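Local atomic coordinates of purine nucleoside phosphorylase (Schistosoma mansoni, PDB entry 5KO5), a protein that probably catalyses the reversible phosphorolysis of purine nucleosides such as inosine and guanosine, and binds cytosine in this crystal. Residues E10-A15 and I102-L107. Residues are numbered along the deposited sequence; the frame is centred on the assembly and turned at random. Where two conformers were deposited one is given.
Sequences ENASMA and IRVMKL. With EDO (1,2-ethanediol), chain E.
Ala12 and Val104 bring two helices together with CA atoms 5.1 Å apart, the axes of 10-15 and 102-107 passing at 8.7 Å and crossing at -66°. In this alpha/beta phosphorylase fold, helix 95-108 leads into strand 112-121 of the central mixed sheet; helix 9-23, near the N-terminus, packs on its outer side, on the periphery of the chain. The joint is small and apolar. Ala12 turns its methyl to the other helix, CB standing 3.8 Å from Leu107 CD1, and its carbonyl takes part too, with Ala12 O 3.7 Å from Val104 CG2. A chi1 of 170° sets Val104 CG2 beside the backbone N, anti to the carbonyl carbon, and this is the methyl directed at Ala15, whose CB is 3.6 Å from it. Farther along helix 9-23, Ile19 also touches Val104, and Ala16 touches Leu107. The buried Arg103 lends the contact just its CB, near Ala12; its chain then runs away, and NH1 is hydrogen-bonded to Ala7 O, tying the segment that precedes helix 9-23 to helix 95-108. Lys106 NZ is hydrogen-bonded to Cys233 O and to O1 of a 1,2-ethanediol, probably picked up from the crystallisation solution. Leu107 forks at the edge of the joint, CD2 turned to the diol and CD1 lying against the Ala12-Ser13 peptide, 3.6 Å from Ala12 C and 3.5 Å from Ser13 N.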
loop_
_atom_site.group_PDB
_atom_site.type_symbol
_atom_site.label_atom_id
_atom_site.label_comp_id
_atom_site.label_asym_id
_atom_site.label_seq_id
_atom_site.Cartn_x
_atom_site.Cartn_y
_atom_site.Cartn_z
ATOM N N GLU A 10 21.970 -15.618 -11.593
ATOM C CA GLU A 10 23.324 -15.279 -12.030
ATOM C C GLU A 10 23.968 -14.248 -11.104
ATOM O O GLU A 10 25.130 -14.394 -10.706
ATOM C CB GLU A 10 23.297 -14.765 -13.470
ATOM C CG GLU A 10 24.627 -14.170 -13.920
ATOM C CD GLU A 10 24.589 -13.625 -15.338
ATOM O OE1 GLU A 10 25.673 -13.438 -15.935
ATOM O OE2 GLU A 10 23.479 -13.383 -15.855
ATOM N N ASN A 11 23.227 -13.199 -10.752
ATOM C CA ASN A 11 23.809 -12.137 -9.938
ATOM C C ASN A 11 24.076 -12.611 -8.517
ATOM O O ASN A 11 25.117 -12.285 -7.936
ATOM C CB ASN A 11 22.888 -10.920 -9.941
ATOM C CG ASN A 11 22.829 -10.243 -11.295
ATOM O OD1 ASN A 11 23.717 -10.426 -12.133
ATOM N ND2 ASN A 11 21.795 -9.440 -11.513
ATOM N N ALA A 12 23.138 -13.355 -7.928
ATOM C CA ALA A 12 23.380 -13.892 -6.593
ATOM C C ALA A 12 24.559 -14.857 -6.601
ATOM O O ALA A 12 25.336 -14.901 -5.637
ATOM C CB ALA A 12 22.120 -14.573 -6.054
ATOM N N SER A 13 24.722 -15.629 -7.686
ATOM C CA SER A 13 25.848 -16.558 -7.792
ATOM C C SER A 13 27.177 -15.816 -7.813
ATOM O O SER A 13 28.161 -16.259 -7.215
ATOM C CB SER A 13 25.723 -17.406 -9.063
ATOM O OG SER A 13 24.638 -18.318 -9.020
ATOM N N MET A 14 27.225 -14.685 -8.519
ATOM C CA MET A 14 28.470 -13.930 -8.593
ATOM C C MET A 14 28.862 -13.392 -7.222
ATOM O O MET A 14 30.044 -13.416 -6.851
ATOM C CB MET A 14 28.348 -12.800 -9.612
ATOM C CG MET A 14 29.648 -12.036 -9.811
ATOM S SD MET A 14 29.575 -10.815 -11.130
ATOM C CE MET A 14 31.294 -10.312 -11.205
ATOM N N ALA A 15 27.880 -12.922 -6.451
ATOM C CA ALA A 15 28.153 -12.477 -5.089
ATOM C C ALA A 15 28.602 -13.637 -4.209
ATOM O O ALA A 15 29.555 -13.500 -3.431
ATOM C CB ALA A 15 26.912 -11.800 -4.502
ATOM N N ILE A 102 19.576 -12.205 0.785
ATOM C CA ILE A 102 18.989 -13.444 1.290
ATOM C C ILE A 102 19.209 -14.581 0.298
ATOM O O ILE A 102 19.499 -15.722 0.681
ATOM C CB ILE A 102 17.490 -13.253 1.579
ATOM C CG1 ILE A 102 17.243 -12.080 2.528
ATOM C CG2 ILE A 102 16.914 -14.545 2.145
ATOM C CD1 ILE A 102 18.005 -12.183 3.807
ATOM N N ARG A 103 19.052 -14.290 -0.988
ATOM C CA ARG A 103 19.322 -15.304 -2.001
ATOM C C ARG A 103 20.796 -15.691 -2.042
ATOM O O ARG A 103 21.117 -16.857 -2.310
ATOM C CB ARG A 103 18.801 -14.815 -3.344
ATOM C CG ARG A 103 17.287 -14.806 -3.324
ATOM C CD ARG A 103 16.643 -14.264 -4.592
ATOM N NE ARG A 103 15.200 -14.485 -4.497
ATOM C CZ ARG A 103 14.297 -13.899 -5.270
ATOM N NH1 ARG A 103 14.679 -13.060 -6.229
ATOM N NH2 ARG A 103 13.008 -14.147 -5.072
ATOM N N VAL A 104 21.697 -14.745 -1.764
ATOM C CA VAL A 104 23.105 -15.094 -1.602
ATOM C C VAL A 104 23.284 -16.041 -0.422
ATOM O O VAL A 104 24.003 -17.040 -0.520
ATOM C CB VAL A 104 23.954 -13.817 -1.471
ATOM C CG1 VAL A 104 25.379 -14.156 -1.048
ATOM C CG2 VAL A 104 23.944 -13.063 -2.803
ATOM N N MET A 105 22.630 -15.751 0.710
ATOM C CA MET A 105 22.661 -16.698 1.822
ATOM C C MET A 105 22.243 -18.088 1.371
ATOM O O MET A 105 22.882 -19.078 1.736
ATOM C CB MET A 105 21.741 -16.241 2.950
ATOM C CG MET A 105 22.258 -15.059 3.733
ATOM S SD MET A 105 21.153 -14.779 5.124
ATOM C CE MET A 105 21.930 -13.353 5.894
ATOM N N LYS A 106 21.177 -18.184 0.570
ATOM C CA LYS A 106 20.721 -19.491 0.111
ATOM C C LYS A 106 21.813 -20.199 -0.680
ATOM O O LYS A 106 22.102 -21.376 -0.439
ATOM C CB LYS A 106 19.451 -19.343 -0.731
ATOM C CG LYS A 106 18.939 -20.666 -1.339
ATOM C CD LYS A 106 18.291 -21.565 -0.282
ATOM C CE LYS A 106 18.006 -22.972 -0.781
ATOM N NZ LYS A 106 17.044 -23.021 -1.901
ATOM N N LEU A 107 22.445 -19.484 -1.620
ATOM C CA LEU A 107 23.502 -20.091 -2.423
ATOM C C LEU A 107 24.726 -20.442 -1.591
ATOM O O LEU A 107 25.477 -21.351 -1.960
ATOM C CB LEU A 107 23.898 -19.178 -3.583
ATOM C CG LEU A 107 22.764 -18.923 -4.583
ATOM C CD1 LEU A 107 23.280 -18.139 -5.769
ATOM C CD2 LEU A 107 22.122 -20.217 -5.040
HETATM C C1 EDO E . 18.498 -21.732 -5.244
HETATM O O1 EDO E . 17.284 -21.885 -4.493
HETATM C C2 EDO E . 19.247 -23.056 -5.326
HETATM O O2 EDO E . 19.916 -23.328 -4.085
#